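Local coordinates for protein putative prolyl-tRNA synthetase (Leishmania major, PDB 5XIL) that probably attaches L-proline to its cognate tRNA at the expense of ATP, as a class II aminoacyl-tRNA synthetase of protein synthesis, at residues Lys23-Ile27 with Ile38-Ala42; Glu311-Cys316 with Leu358-Leu363. All blocks are in the same frame, centred on the assembly; numbering follows the deposited sequence. Where two conformers were deposited one is given.

Contact 1: Lys23-Ile27 with Ile38-Ala42; sequences KAEMI and IRPWA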
ATOM      1  N   LYS A  23      26.263  -3.109   1.239  1.00 17.02           N
ATOM      2  CA  LYS A  23      26.883  -1.776   1.245  1.00 16.93           C
ATOM      3  C   LYS A  23      25.915  -0.696   0.829  1.00 15.87           C
ATOM      4  O   LYS A  23      25.989   0.384   1.327  1.00 17.31           O
ATOM      5  CB  LYS A  23      28.162  -1.737   0.374  1.00 17.65           C
ATOM      6  CG  LYS A  23      29.377  -2.364   1.044  1.00 20.54           C
ATOM      7  CD  LYS A  23      30.513  -2.407   0.036  1.00 22.64           C
ATOM      8  CE  LYS A  23      31.896  -2.615   0.638  1.00 26.72           C
ATOM      9  NZ  LYS A  23      32.887  -2.894  -0.473  1.00 26.60           N
ATOM     10  N   ALA A  24      24.941  -1.005  -0.024  1.00 14.26           N
ATOM     11  CA  ALA A  24      23.935  -0.017  -0.456  1.00 14.39           C
ATOM     12  C   ALA A  24      22.792   0.084   0.547  1.00 15.42           C
ATOM     13  O   ALA A  24      21.851   0.850   0.340  1.00 14.93           O
ATOM     14  CB  ALA A  24      23.402  -0.339  -1.842  1.00 14.21           C
ATOM     15  N   GLU A  25      22.904  -0.630   1.663  1.00 14.44           N
ATOM     16  CA  GLU A  25      21.879  -0.599   2.711  1.00 16.64           C
ATOM     17  C   GLU A  25      20.522  -1.062   2.282  1.00 16.00           C
ATOM     18  O   GLU A  25      19.548  -0.503   2.719  1.00 16.47           O
ATOM     19  CB  GLU A  25      21.794   0.786   3.362  1.00 17.79           C
ATOM     20  CG  GLU A  25      23.145   1.145   3.918  1.00 23.29           C
ATOM     21  CD  GLU A  25      23.198   2.545   4.515  1.00 28.84           C
ATOM     22  OE1 GLU A  25      22.596   3.516   3.985  1.00 34.04           O
ATOM     23  OE2 GLU A  25      23.892   2.626   5.501  1.00 29.82           O
ATOM     24  N   MET A  26      20.461  -2.076   1.409  1.00 14.10           N
ATOM     25  CA  MET A  26      19.249  -2.611   0.940  1.00 14.66           C
ATOM     26  C   MET A  26      18.676  -3.685   1.830  1.00 15.60           C
ATOM     27  O   MET A  26      17.472  -3.756   1.988  1.00 13.82           O
ATOM     28  CB  MET A  26      19.371  -3.137  -0.481  1.00 16.67           C
ATOM     29  CG  MET A  26      19.635  -1.975  -1.434  1.00 20.49           C
ATOM     30  SD  MET A  26      19.912  -2.409  -3.163  1.00 24.94           S
ATOM     31  CE  MET A  26      18.279  -2.409  -3.848  1.00 25.99           C
ATOM     32  N   ILE A  27      19.542  -4.504   2.404  1.00 16.98           N
ATOM     33  CA  ILE A  27      19.118  -5.576   3.271  1.00 20.55           C
ATOM     34  C   ILE A  27      20.052  -5.672   4.443  1.00 22.53           C
ATOM     35  O   ILE A  27      21.217  -5.286   4.336  1.00 22.80           O
ATOM     36  CB  ILE A  27      19.066  -6.962   2.625  1.00 24.61           C
ATOM     37  CG1 ILE A  27      20.445  -7.437   2.215  1.00 31.05           C
ATOM     38  CG2 ILE A  27      18.151  -7.058   1.431  1.00 27.63           C
ATOM     39  CD1 ILE A  27      20.568  -8.914   2.524  1.00 30.09           C
ATOM     40  N   ILE A  38      14.262  -5.907   4.914  1.00 16.42           N
ATOM     41  CA  ILE A  38      14.328  -5.044   3.758  1.00 15.07           C
ATOM     42  C   ILE A  38      14.366  -3.589   4.246  1.00 14.63           C
ATOM     43  O   ILE A  38      13.387  -3.059   4.709  1.00 14.41           O
ATOM     44  CB  ILE A  38      13.176  -5.288   2.772  1.00 14.99           C
ATOM     45  CG1 ILE A  38      13.144  -6.776   2.402  1.00 16.99           C
ATOM     46  CG2 ILE A  38      13.434  -4.460   1.499  1.00 14.56           C
ATOM     47  CD1 ILE A  38      11.957  -7.232   1.562  1.00 19.09           C
ATOM     48  N   ARG A  39      15.548  -2.950   4.173  1.00 12.57           N
ATOM     49  CA  ARG A  39      15.721  -1.619   4.588  1.00 13.02           C
ATOM     50  C   ARG A  39      15.137  -0.617   3.561  1.00 11.89           C
ATOM     51  O   ARG A  39      14.820  -1.001   2.429  1.00 12.24           O
ATOM     52  CB  ARG A  39      17.215  -1.376   4.780  1.00 14.30           C
ATOM     53  CG  ARG A  39      17.838  -2.323   5.799  1.00 16.19           C
ATOM     54  CD  ARG A  39      19.305  -1.936   6.116  1.00 18.16           C
ATOM     55  NE  ARG A  39      19.306  -0.693   6.880  1.00 19.24           N
ATOM     56  CZ  ARG A  39      20.412  -0.069   7.268  1.00 23.77           C
ATOM     57  NH1 ARG A  39      21.583  -0.541   6.976  1.00 26.03           N
ATOM     58  NH2 ARG A  39      20.333   1.020   7.989  1.00 27.96           N
ATOM     59  N   PRO A  40      14.966   0.660   3.957  1.00 12.08           N
ATOM     60  CA  PRO A  40      14.277   1.598   3.068  1.00 11.83           C
ATOM     61  C   PRO A  40      14.833   1.772   1.699  1.00 11.93           C
ATOM     62  O   PRO A  40      14.026   2.013   0.814  1.00 11.75           O
ATOM     63  CB  PRO A  40      14.374   2.938   3.808  1.00 12.50           C
ATOM     64  CG  PRO A  40      14.408   2.476   5.219  1.00 12.76           C
ATOM     65  CD  PRO A  40      15.221   1.271   5.266  1.00 11.71           C
ATOM     66  N   TRP A  41      16.144   1.679   1.489  1.00 11.64           N
ATOM     67  CA  TRP A  41      16.627   1.941   0.163  1.00 12.72           C
ATOM     68  C   TRP A  41      16.065   0.980  -0.872  1.00 12.43           C
ATOM     69  O   TRP A  41      15.812   1.342  -2.054  1.00 13.03           O
ATOM     70  CB  TRP A  41      18.141   1.929   0.157  1.00 13.16           C
ATOM     71  CG  TRP A  41      18.799   2.471  -1.063  1.00 14.37           C
ATOM     72  CD1 TRP A  41      19.570   1.773  -1.974  1.00 14.04           C
ATOM     73  CD2 TRP A  41      18.779   3.844  -1.516  1.00 13.74           C
ATOM     74  NE1 TRP A  41      20.007   2.633  -2.953  1.00 14.01           N
ATOM     75  CE2 TRP A  41      19.524   3.893  -2.710  1.00 14.76           C
ATOM     76  CE3 TRP A  41      18.203   5.028  -1.022  1.00 15.72           C
ATOM     77  CZ2 TRP A  41      19.719   5.097  -3.424  1.00 16.16           C
ATOM     78  CZ3 TRP A  41      18.416   6.229  -1.725  1.00 17.97           C
ATOM     79  CH2 TRP A  41      19.135   6.241  -2.929  1.00 16.35           C
ATOM     80  N   ALA A  42      15.928  -0.272  -0.453  1.00 11.01           N
ATOM     81  CA  ALA A  42      15.254  -1.259  -1.252  1.00 11.77           C
ATOM     82  C   ALA A  42      13.711  -1.248  -1.145  1.00 10.74           C
ATOM     83  O   ALA A  42      12.990  -1.375  -2.141  1.00  9.99           O
ATOM     84  CB  ALA A  42      15.778  -2.624  -0.925  1.00 11.96           C
TER
HETATM   85  O   HOH W   1      18.228   1.826   3.575  1.00 11.08           O
HETATM   86  O   HOH W   2      23.775   0.890   8.086  1.00 37.49           O

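Contact 2: Glu311-Cys316 with Leu358-Leu363; sequences ELLASC and LGPREL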
ATOM      1  N   GLU A 311      27.651  30.100   4.383  1.00 31.78           N
ATOM      2  CA  GLU A 311      26.943  30.396   3.171  1.00 32.23           C
ATOM      3  C   GLU A 311      26.811  29.098   2.323  1.00 27.38           C
ATOM      4  O   GLU A 311      25.813  28.884   1.674  1.00 28.55           O
ATOM      5  CB  GLU A 311      27.729  31.451   2.390  1.00 34.21           C
ATOM      6  CG  GLU A 311      26.949  32.163   1.300  1.00 37.11           C
ATOM      7  CD  GLU A 311      27.841  32.917   0.313  1.00 41.89           C
ATOM      8  OE1 GLU A 311      29.089  32.858   0.424  1.00 44.96           O
ATOM      9  OE2 GLU A 311      27.294  33.548  -0.608  1.00 46.84           O
ATOM     10  N   LEU A 312      27.873  28.313   2.288  1.00 28.42           N
ATOM     11  CA  LEU A 312      27.951  27.156   1.415  1.00 31.39           C
ATOM     12  C   LEU A 312      26.976  26.107   1.919  1.00 31.07           C
ATOM     13  O   LEU A 312      26.207  25.513   1.166  1.00 30.20           O
ATOM     14  CB  LEU A 312      29.380  26.612   1.371  1.00 32.73           C
ATOM     15  CG  LEU A 312      29.611  25.560   0.295  1.00 36.86           C
ATOM     16  CD1 LEU A 312      29.529  26.215  -1.095  1.00 36.32           C
ATOM     17  CD2 LEU A 312      30.952  24.877   0.477  1.00 41.12           C
ATOM     18  N   LEU A 313      26.959  25.915   3.216  1.00 34.11           N
ATOM     19  CA  LEU A 313      26.058  24.914   3.776  1.00 35.35           C
ATOM     20  C   LEU A 313      24.623  25.333   3.606  1.00 31.02           C
ATOM     21  O   LEU A 313      23.761  24.536   3.302  1.00 32.95           O
ATOM     22  CB  LEU A 313      26.398  24.686   5.245  1.00 37.88           C
ATOM     23  CG  LEU A 313      27.759  24.038   5.468  1.00 40.33           C
ATOM     24  CD1 LEU A 313      27.852  23.753   6.956  1.00 42.91           C
ATOM     25  CD2 LEU A 313      28.016  22.761   4.676  1.00 41.86           C
ATOM     26  N   ALA A 314      24.369  26.604   3.814  1.00 29.83           N
ATOM     27  CA  ALA A 314      23.058  27.178   3.631  1.00 28.30           C
ATOM     28  C   ALA A 314      22.560  27.053   2.188  1.00 27.30           C
ATOM     29  O   ALA A 314      21.373  26.852   1.946  1.00 24.05           O
ATOM     30  CB  ALA A 314      23.077  28.650   4.022  1.00 29.67           C
ATOM     31  N   SER A 315      23.462  27.262   1.246  1.00 24.33           N
ATOM     32  CA  SER A 315      23.113  27.120  -0.148  0.51 23.67           C
ATOM     33  C   SER A 315      22.757  25.629  -0.474  1.00 22.24           C
ATOM     34  O   SER A 315      21.896  25.385  -1.309  1.00 21.52           O
ATOM     35  CB  SER A 315      24.236  27.669  -1.039  0.51 23.40           C
ATOM     36  OG  SER A 315      25.305  26.746  -1.187  0.51 22.71           O
ATOM     37  N   CYS A 316      23.393  24.664   0.198  1.00 21.13           N
ATOM     38  CA  CYS A 316      23.038  23.254   0.008  1.00 22.29           C
ATOM     39  C   CYS A 316      21.605  22.979   0.446  1.00 24.26           C
ATOM     40  O   CYS A 316      20.816  22.385  -0.260  1.00 21.05           O
ATOM     41  CB  CYS A 316      23.990  22.360   0.773  1.00 23.81           C
ATOM     42  SG  CYS A 316      25.660  22.269   0.119  1.00 25.45           S
ATOM     43  N   LEU A 358      28.661  20.940  -4.684  1.00 22.65           N
ATOM     44  CA  LEU A 358      28.377  22.367  -4.540  1.00 22.88           C
ATOM     45  C   LEU A 358      29.578  22.956  -3.769  1.00 23.00           C
ATOM     46  O   LEU A 358      29.820  22.685  -2.569  1.00 24.07           O
ATOM     47  CB  LEU A 358      27.070  22.596  -3.829  1.00 25.40           C
ATOM     48  CG  LEU A 358      26.314  23.884  -4.073  1.00 29.17           C
ATOM     49  CD1 LEU A 358      25.040  23.965  -3.277  1.00 29.42           C
ATOM     50  CD2 LEU A 358      27.110  25.090  -3.690  1.00 29.72           C
ATOM     51  N   GLY A 359      30.414  23.619  -4.524  1.00 24.20           N
ATOM     52  CA  GLY A 359      31.546  24.329  -3.961  1.00 26.52           C
ATOM     53  C   GLY A 359      31.561  25.842  -4.189  1.00 25.49           C
ATOM     54  O   GLY A 359      30.613  26.453  -4.724  1.00 22.70           O
ATOM     55  N   PRO A 360      32.659  26.463  -3.757  1.00 26.29           N
ATOM     56  CA  PRO A 360      32.776  27.939  -3.887  1.00 27.48           C
ATOM     57  C   PRO A 360      32.471  28.443  -5.312  1.00 23.21           C
ATOM     58  O   PRO A 360      31.664  29.378  -5.491  1.00 26.57           O
ATOM     59  CB  PRO A 360      34.221  28.171  -3.507  1.00 28.61           C
ATOM     60  CG  PRO A 360      34.504  27.130  -2.464  1.00 29.48           C
ATOM     61  CD  PRO A 360      33.754  25.893  -2.948  1.00 28.33           C
ATOM     62  N   ARG A 361      33.037  27.792  -6.326  1.00 21.67           N
ATOM     63  CA  ARG A 361      32.814  28.228  -7.693  1.00 22.19           C
ATOM     64  C   ARG A 361      31.401  27.960  -8.244  1.00 23.07           C
ATOM     65  O   ARG A 361      30.867  28.701  -9.086  1.00 19.76           O
ATOM     66  CB  ARG A 361      33.921  27.691  -8.657  1.00 24.00           C
ATOM     67  CG  ARG A 361      35.365  28.191  -8.402  1.00 28.24           C
ATOM     68  CD  ARG A 361      35.494  29.725  -8.082  1.00 33.97           C
ATOM     69  NE  ARG A 361      35.050  30.635  -9.161  1.00 33.91           N
ATOM     70  CZ  ARG A 361      34.663  31.911  -8.984  1.00 35.50           C
ATOM     71  NH1 ARG A 361      34.635  32.462  -7.760  1.00 37.09           N
ATOM     72  NH2 ARG A 361      34.271  32.648 -10.034  1.00 30.59           N
ATOM     73  N   GLU A 362      30.758  26.901  -7.753  1.00 22.29           N
ATOM     74  CA  GLU A 362      29.405  26.601  -8.143  1.00 22.30           C
ATOM     75  C   GLU A 362      28.530  27.618  -7.529  1.00 21.39           C
ATOM     76  O   GLU A 362      27.566  28.074  -8.121  1.00 19.95           O
ATOM     77  CB  GLU A 362      28.986  25.206  -7.600  1.00 23.74           C
ATOM     78  CG  GLU A 362      29.615  24.060  -8.366  1.00 23.16           C
ATOM     79  CD  GLU A 362      31.116  23.837  -8.192  1.00 23.65           C
ATOM     80  OE1 GLU A 362      31.760  23.550  -9.217  1.00 28.61           O
ATOM     81  OE2 GLU A 362      31.698  23.935  -7.108  1.00 24.04           O
ATOM     82  N   LEU A 363      28.838  28.000  -6.313  1.00 21.62           N
ATOM     83  CA  LEU A 363      28.089  29.059  -5.722  1.00 23.19           C
ATOM     84  C   LEU A 363      28.287  30.405  -6.506  1.00 22.52           C
ATOM     85  O   LEU A 363      27.326  31.041  -6.927  1.00 24.50           O
ATOM     86  CB  LEU A 363      28.537  29.195  -4.289  1.00 29.54           C
ATOM     87  CG  LEU A 363      27.792  30.164  -3.403  1.00 36.89           C
ATOM     88  CD1 LEU A 363      26.297  30.071  -3.541  1.00 39.05           C
ATOM     89  CD2 LEU A 363      28.258  29.888  -1.978  1.00 38.79           C
TER

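Contact 1: Lys23-Ile27 with Ile38-Ala42
M26 and R39 share the one direct hydrogen bond of this contact, R39 N to M26 O at 3.0 Å, beside a short antiparallel ladder in which I27 faces I38 as a non-hydrogen-bonded pair. The ladder joins strand 27-28 to strand 37-38, between the end of helix 13-23 and the start of helix 40-60. E25 closes the first helix with a Schellman motif, its phi positive at 61°, and R39 occupies the N-cap position of the second.

The side chain of M26 can be followed outward. CB rests on A42 CB at 3.7 Å; CG comes in at the edge of the W41 indole, near its plane, 3.8 Å from CD1. SD stays at that edge, 5.5 Å from the centroid of the five-membered ring, a Met-aromatic contact. The bend at chi3 (89°) then swings CE back to A42, 3.9 Å from its CB. W41 is gripped from beyond the two segments as well: K350 accepts a hydrogen bond from NE1 through its carbonyl O and sets its ammonium in a cation-pi contact with the ring.

R39 CB lies close to E25 O, at 3.2 Å, and its guanidinium takes E25 CB over one face. The carboxylate and guanidinium planes are 54° apart. E25 OE2 and R39 NH1 stay 4.2 Å apart, beyond a salt bridge, with no N-H aimed at the oxygen; water 2 bridges them, donating to OE2 and accepting from NH1. R39 also makes a cation-pi contact with W122 of the second subunit, while E25 OE1 has a salt bridge to K350. A second water, water 1, donates to E25 O and accepts from W41 N at 3.0 Å.

Contact 2: Glu311-Cys316 with Leu358-Leu363
The helical turn 311-316 lies against the point where strand 354-358 gives way to helix 360-365, its backbone approaching at two places, L312 to G359 and C316 to L358, each with CA atoms 7.1 Å apart. No hydrogen bond crosses; the contact is made by side chains. L312 reaches over with CD1, which lies 3.7 Å from L358 CD2 and equally near G359 C, the two leucine side chains running alongside each other but pointing opposite ways. L358 spreads its methyls over the helix: CD1 meets C316 SG at 3.8 Å, and both CD1 and CD2 touch S315 OG in one of the two conformers of that serine.

This is a helix packed on one face of the mixed five-stranded sheet of the anticodon-binding domain, with strand 293-297, next to 354-358, also under C316. G359 is the N-cap residue of helix 360-365, and its N gives a weak hydrogen bond to E362 OE2.

In that same conformer S315 keeps its hydroxyl on its own helix, chi1 at 80° turning OG back to donate to L312 O at 2.8 Å, and the polar OG sits among methyls with its proton already used. The L312 carbonyl also accepts a bond from C316 N, from the same face. L363, one turn into its helix, divides its branches: CD1 lies 4.0 Å from S315 CB, while CD2 meets the carboxylate end of the extended E311, 3.8 Å from CD.

How the contacts relate
Contact 1 is complete in the chain long before the first residue of contact 2; their centres are about 30 Å apart and their nearest atoms about 16 Å apart, without touching. Contact 1 joins helix 13-23 to helix 40-60 in the N-terminal part, beside the second subunit, whereas contact 2 holds helix 306-325 against the five-stranded sheet of the anticodon-binding domain, untouched by the other chain. The two share no helix or strand. The bridge between them is helix 340-350, whose K350 and H346 meet contact 1 and which leads through a short loop into strand 354-358 of contact 2. Thus contact 1 lies where that domain meets the N-terminal helices, and contact 2 is internal to it.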